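Local coordinates for molybdenum cofactor biosynthesis protein (PDB 1XI8), which probably acts as a molybdopterin molybdotransferase of the MoeA family, inserting molybdenum into molybdopterin during molybdenum cofactor biosynthesis, at residues A[13-17]-A[18-22]; A[384-387]-A[388-391]. All coordinates share one frame; numbering follows the deposited sequence.

Contact 1 of 2, residues A[13-17]-A[18-22]; sequences RLTPY and EEALS
Y17 and L21 lie side by side on one flank of the first helical turn and point the same way. The CD2 methyl of L21 reaches the far end of the ring, 3.6 Å from Y17 OH and 4.1 Å from Y17 CZ. The methyl comes at the ring obliquely. Both side chains have CG anti to the backbone N, with chi1 171° at Y17 and -179° at L21, and this keeps them alongside each other. The phenol oxygen bonds to the backbone O of L316 on helix 307-326. F317 of that helix meets the tyrosine ring edge to face.

P16 and E19 form a second pair, and their side chains cross obliquely. The glutamate is extended and brings its carboxylate to the ring carbons of the proline. E19 OE2 lies 3.2 Å from P16 CG, and E19 CD lies 3.4 Å from P16 CD. It is a van der Waals contact of the carboxylate on ring carbons.

This is the N-terminal start of helix 17-26, with P16 at the N-cap position. The chain bends from an extended run, T15 and P16, into the helix. P16 O accepts from A20 N at 2.8 Å in a nearly straight bond (171°). Y17 O accepts from L21 N at 2.7 Å. One residue on, E18 O takes two donors, the backbone N and the OG of S22, the hydroxyl bond being 2.8 Å.

The CG2 methyl of T15 sits 3.8 Å from A20 CB. F283 of strand 283-284 touches both T15 and A20. Outside the segments, Y17 N gives its hydrogen to T287 OG1.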
ATOM      1  N   ARG A  13       4.216  23.051 -29.591  1.00 55.00           N
ATOM      2  CA  ARG A  13       3.333  23.897 -28.699  1.00 55.00           C
ATOM      3  C   ARG A  13       2.688  23.061 -27.568  1.00 55.00           C
ATOM      4  O   ARG A  13       1.568  22.573 -27.717  1.00 55.00           O
ATOM      5  CB  ARG A  13       2.256  24.607 -29.527  1.00 55.00           C
ATOM      6  N   LEU A  14       3.402  22.921 -26.449  1.00 55.00           N
ATOM      7  CA  LEU A  14       3.071  21.954 -25.393  1.00 55.00           C
ATOM      8  C   LEU A  14       1.960  22.378 -24.438  1.00 55.00           C
ATOM      9  O   LEU A  14       1.827  23.550 -24.112  1.00 55.00           O
ATOM     10  CB  LEU A  14       4.335  21.597 -24.596  1.00 55.00           C
ATOM     11  CG  LEU A  14       5.467  20.984 -25.444  1.00 55.00           C
ATOM     12  CD1 LEU A  14       6.740  20.724 -24.607  1.00 55.00           C
ATOM     13  CD2 LEU A  14       5.005  19.703 -26.153  1.00 55.00           C
ATOM     14  N   THR A  15       1.168  21.408 -23.985  1.00 55.00           N
ATOM     15  CA  THR A  15       0.115  21.670 -23.013  1.00 55.00           C
ATOM     16  C   THR A  15       0.706  21.639 -21.591  1.00 55.00           C
ATOM     17  O   THR A  15       1.504  20.760 -21.266  1.00 55.00           O
ATOM     18  CB  THR A  15      -1.024  20.646 -23.170  1.00 55.00           C
ATOM     19  OG1 THR A  15      -1.455  20.615 -24.540  1.00 55.00           O
ATOM     20  CG2 THR A  15      -2.203  21.001 -22.286  1.00 55.00           C
ATOM     21  N   PRO A  16       0.340  22.619 -20.739  1.00 55.00           N
ATOM     22  CA  PRO A  16       0.915  22.635 -19.390  1.00 55.00           C
ATOM     23  C   PRO A  16       0.284  21.542 -18.542  1.00 55.00           C
ATOM     24  O   PRO A  16      -0.920  21.298 -18.666  1.00 55.00           O
ATOM     25  CB  PRO A  16       0.541  24.032 -18.854  1.00 55.00           C
ATOM     26  CG  PRO A  16      -0.074  24.792 -20.011  1.00 55.00           C
ATOM     27  CD  PRO A  16      -0.589  23.743 -20.957  1.00 55.00           C
ATOM     28  N   TYR A  17       1.074  20.898 -17.686  1.00 55.00           N
ATOM     29  CA  TYR A  17       0.595  19.713 -16.962  1.00 55.00           C
ATOM     30  C   TYR A  17      -0.814  19.841 -16.363  1.00 55.00           C
ATOM     31  O   TYR A  17      -1.685  19.027 -16.672  1.00 55.00           O
ATOM     32  CB  TYR A  17       1.608  19.226 -15.905  1.00 55.00           C
ATOM     33  CG  TYR A  17       1.054  18.140 -14.997  1.00 55.00           C
ATOM     34  CD1 TYR A  17       0.967  18.337 -13.627  1.00 55.00           C
ATOM     35  CD2 TYR A  17       0.593  16.930 -15.515  1.00 55.00           C
ATOM     36  CE1 TYR A  17       0.454  17.353 -12.787  1.00 55.00           C
ATOM     37  CE2 TYR A  17       0.079  15.944 -14.687  1.00 55.00           C
ATOM     38  CZ  TYR A  17       0.012  16.164 -13.322  1.00 55.00           C
ATOM     39  OH  TYR A  17      -0.503  15.205 -12.485  1.00 55.00           O
ATOM     40  N   GLU A  18      -1.039  20.840 -15.517  1.00 55.00           N
ATOM     41  CA  GLU A  18      -2.325  20.942 -14.796  1.00 55.00           C
ATOM     42  C   GLU A  18      -3.520  21.147 -15.715  1.00 55.00           C
ATOM     43  O   GLU A  18      -4.587  20.583 -15.495  1.00 55.00           O
ATOM     44  CB  GLU A  18      -2.268  22.022 -13.718  1.00 55.00           C
ATOM     45  CG  GLU A  18      -1.594  21.543 -12.441  1.00 55.00           C
ATOM     46  CD  GLU A  18      -0.894  22.665 -11.713  1.00 55.00           C
ATOM     47  OE1 GLU A  18      -1.459  23.797 -11.658  1.00 55.00           O
ATOM     48  OE2 GLU A  18       0.232  22.420 -11.197  1.00 55.00           O
ATOM     49  N   GLU A  19      -3.312  21.952 -16.747  1.00 55.00           N
ATOM     50  CA  GLU A  19      -4.275  22.155 -17.819  1.00 55.00           C
ATOM     51  C   GLU A  19      -4.540  20.814 -18.509  1.00 55.00           C
ATOM     52  O   GLU A  19      -5.701  20.444 -18.737  1.00 55.00           O
ATOM     53  CB  GLU A  19      -3.695  23.187 -18.789  1.00 55.00           C
ATOM     54  CG  GLU A  19      -4.545  23.642 -19.943  1.00 55.00           C
ATOM     55  CD  GLU A  19      -3.827  24.743 -20.750  1.00 55.00           C
ATOM     56  OE1 GLU A  19      -3.901  24.717 -22.007  1.00 55.00           O
ATOM     57  OE2 GLU A  19      -3.174  25.630 -20.127  1.00 55.00           O
ATOM     58  N   ALA A  20      -3.462  20.088 -18.823  1.00 55.00           N
ATOM     59  CA  ALA A  20      -3.550  18.727 -19.389  1.00 55.00           C
ATOM     60  C   ALA A  20      -4.306  17.735 -18.488  1.00 55.00           C
ATOM     61  O   ALA A  20      -5.201  17.027 -18.960  1.00 55.00           O
ATOM     62  CB  ALA A  20      -2.166  18.196 -19.700  1.00 55.00           C
ATOM     63  N   LEU A  21      -3.952  17.697 -17.198  1.00 55.00           N
ATOM     64  CA  LEU A  21      -4.584  16.777 -16.252  1.00 55.00           C
ATOM     65  C   LEU A  21      -6.086  17.008 -16.089  1.00 55.00           C
ATOM     66  O   LEU A  21      -6.866  16.051 -16.064  1.00 55.00           O
ATOM     67  CB  LEU A  21      -3.901  16.818 -14.882  1.00 55.00           C
ATOM     68  CG  LEU A  21      -4.510  15.856 -13.847  1.00 55.00           C
ATOM     69  CD1 LEU A  21      -4.298  14.410 -14.255  1.00 55.00           C
ATOM     70  CD2 LEU A  21      -3.966  16.107 -12.451  1.00 55.00           C
ATOM     71  N   SER A  22      -6.499  18.264 -15.968  1.00 55.00           N
ATOM     72  CA  SER A  22      -7.927  18.559 -15.800  1.00 55.00           C
ATOM     73  C   SER A  22      -8.712  18.269 -17.078  1.00 55.00           C
ATOM     74  O   SER A  22      -9.912  18.022 -17.037  1.00 55.00           O
ATOM     75  CB  SER A  22      -8.155  19.989 -15.304  1.00 55.00           C
ATOM     76  OG  SER A  22      -7.297  20.894 -15.969  1.00 55.00           O
TER

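Contact 2 of 2, residues A[384-387]-A[388-391]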
ATOM      1  N   VAL A 384       7.694  16.507  -7.427  1.00 55.00           N
ATOM      2  CA  VAL A 384       7.415  17.268  -8.632  1.00 55.00           C
ATOM      3  C   VAL A 384       8.118  18.636  -8.584  1.00 55.00           C
ATOM      4  O   VAL A 384       8.101  19.316  -7.559  1.00 55.00           O
ATOM      5  CB  VAL A 384       5.873  17.416  -8.920  1.00 55.00           C
ATOM      6  CG1 VAL A 384       5.283  16.091  -9.360  1.00 55.00           C
ATOM      7  CG2 VAL A 384       5.110  17.987  -7.722  1.00 55.00           C
ATOM      8  N   VAL A 385       8.754  19.017  -9.688  1.00 55.00           N
ATOM      9  CA  VAL A 385       9.330  20.361  -9.844  1.00 55.00           C
ATOM     10  C   VAL A 385       8.536  21.080 -10.934  1.00 55.00           C
ATOM     11  O   VAL A 385       8.782  20.890 -12.118  1.00 55.00           O
ATOM     12  CB  VAL A 385      10.811  20.302 -10.192  1.00 55.00           C
ATOM     13  CG1 VAL A 385      11.431  21.685 -10.057  1.00 55.00           C
ATOM     14  CG2 VAL A 385      11.510  19.335  -9.270  1.00 55.00           C
ATOM     15  N   PRO A 386       7.567  21.902 -10.509  1.00 55.00           N
ATOM     16  CA  PRO A 386       6.415  22.439 -11.262  1.00 55.00           C
ATOM     17  C   PRO A 386       6.615  23.512 -12.336  1.00 55.00           C
ATOM     18  O   PRO A 386       5.675  24.261 -12.602  1.00 55.00           O
ATOM     19  CB  PRO A 386       5.484  22.993 -10.161  1.00 55.00           C
ATOM     20  CG  PRO A 386       6.102  22.573  -8.847  1.00 55.00           C
ATOM     21  CD  PRO A 386       7.561  22.362  -9.111  1.00 55.00           C
ATOM     22  N   GLU A 387       7.785  23.597 -12.955  1.00 55.00           N
ATOM     23  CA  GLU A 387       7.953  24.424 -14.171  1.00 55.00           C
ATOM     24  C   GLU A 387       8.046  25.947 -14.005  1.00 55.00           C
ATOM     25  O   GLU A 387       8.670  26.604 -14.837  1.00 55.00           O
ATOM     26  CB  GLU A 387       6.943  24.050 -15.271  1.00 55.00           C
ATOM     27  CG  GLU A 387       5.573  24.690 -15.177  1.00 55.00           C
ATOM     28  CD  GLU A 387       4.484  23.735 -15.647  1.00 55.00           C
ATOM     29  OE1 GLU A 387       4.554  23.284 -16.805  1.00 55.00           O
ATOM     30  OE2 GLU A 387       3.571  23.429 -14.854  1.00 55.00           O
ATOM     31  N   ASP A 388       7.447  26.509 -12.960  1.00 55.00           N
ATOM     32  CA  ASP A 388       7.795  27.877 -12.572  1.00 55.00           C
ATOM     33  C   ASP A 388       8.816  27.834 -11.435  1.00 55.00           C
ATOM     34  O   ASP A 388       8.952  28.800 -10.676  1.00 55.00           O
ATOM     35  CB  ASP A 388       6.566  28.704 -12.174  1.00 55.00           C
ATOM     36  CG  ASP A 388       5.737  28.044 -11.086  1.00 55.00           C
ATOM     37  OD1 ASP A 388       4.713  28.651 -10.671  1.00 55.00           O
ATOM     38  OD2 ASP A 388       6.099  26.919 -10.657  1.00 55.00           O
ATOM     39  N   VAL A 389       9.523  26.700 -11.325  1.00 55.00           N
ATOM     40  CA  VAL A 389      10.577  26.493 -10.321  1.00 55.00           C
ATOM     41  C   VAL A 389      11.836  25.960 -11.004  1.00 55.00           C
ATOM     42  O   VAL A 389      11.770  24.974 -11.720  1.00 55.00           O
ATOM     43  CB  VAL A 389      10.120  25.514  -9.195  1.00 55.00           C
ATOM     44  CG1 VAL A 389      11.281  25.138  -8.291  1.00 55.00           C
ATOM     45  CG2 VAL A 389       8.987  26.119  -8.375  1.00 55.00           C
ATOM     46  N   GLU A 390      12.984  26.596 -10.790  1.00 55.00           N
ATOM     47  CA  GLU A 390      14.193  26.210 -11.539  1.00 55.00           C
ATOM     48  C   GLU A 390      14.813  24.899 -11.044  1.00 55.00           C
ATOM     49  O   GLU A 390      15.394  24.130 -11.825  1.00 55.00           O
ATOM     50  CB  GLU A 390      15.235  27.342 -11.548  1.00 55.00           C
ATOM     51  N   GLY A 391      14.681  24.662  -9.744  1.00 55.00           N
ATOM     52  CA  GLY A 391      15.177  23.445  -9.099  1.00 55.00           C
ATOM     53  C   GLY A 391      15.033  23.599  -7.600  1.00 55.00           C
ATOM     54  O   GLY A 391      14.356  24.513  -7.130  1.00 55.00           O
TER
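V385 and V389 make the main apolar contact of this turn. Their side chains cross at about a right angle, and the two CG1 methyls meet at 3.9 Å. In each valine CG1 stands anti to the backbone N (chi1 -168° and 171°), and this turns the two methyls to one another. V385 CG1 also lies 3.7 Å from the backbone O of V389. The ring of P386 adds to the cluster, with its CD 4.1 Å from V389 CB. P386 CB lies beside the carboxylate of D388, 4.0 Å from OD2.

The polar contacts within the turn are two weak backbone bonds. D388 N gives one to P386 O at 2.9 Å, and the N-H is well off line (139°). E387 N gives the second to V385 O. D388 OD2 comes within 3.3 Å of P386 O, but both are acceptors and no bond joins them. The two acidic side chains diverge, with E387 OE2 and D388 OD2 6.0 Å apart. E387 has a positive phi, where the chain turns. Its OE1 is hydrogen-bonded to T287 OG1.

The turn follows strand 381-386 and leads to the short strand 391-392. It belongs to the C-terminal MoeA region. V385 pairs through its backbone with E351 and packs on V353, both on the antiparallel neighbour strand 350-358. E387 touches Y350 of that strand and bonds through its backbone to G348. Y392 of strand 391-392 meets V385 and P386.

Contact 1 is partly buried and lies at the start of helix 17-26, in the N-terminal MoeA region. Contact 2 is a surface turn after strand 381-386, in the C-terminal MoeA region. Their centres are 15 Å apart and their nearest atoms about 4 Å, without touching. T287 and Y350 touch both contacts: T287 is hydrogen-bonded to the backbone N of Y17 and to the carboxylate of E387, and Y350 meets the side chains of Y17 and E387. Regular helical bonds and an aromatic ring set against helix 307-326 hold contact 1. Contact 2 relies on valine and proline packing and weak turn bonds, with strand 350-358 as its neighbour.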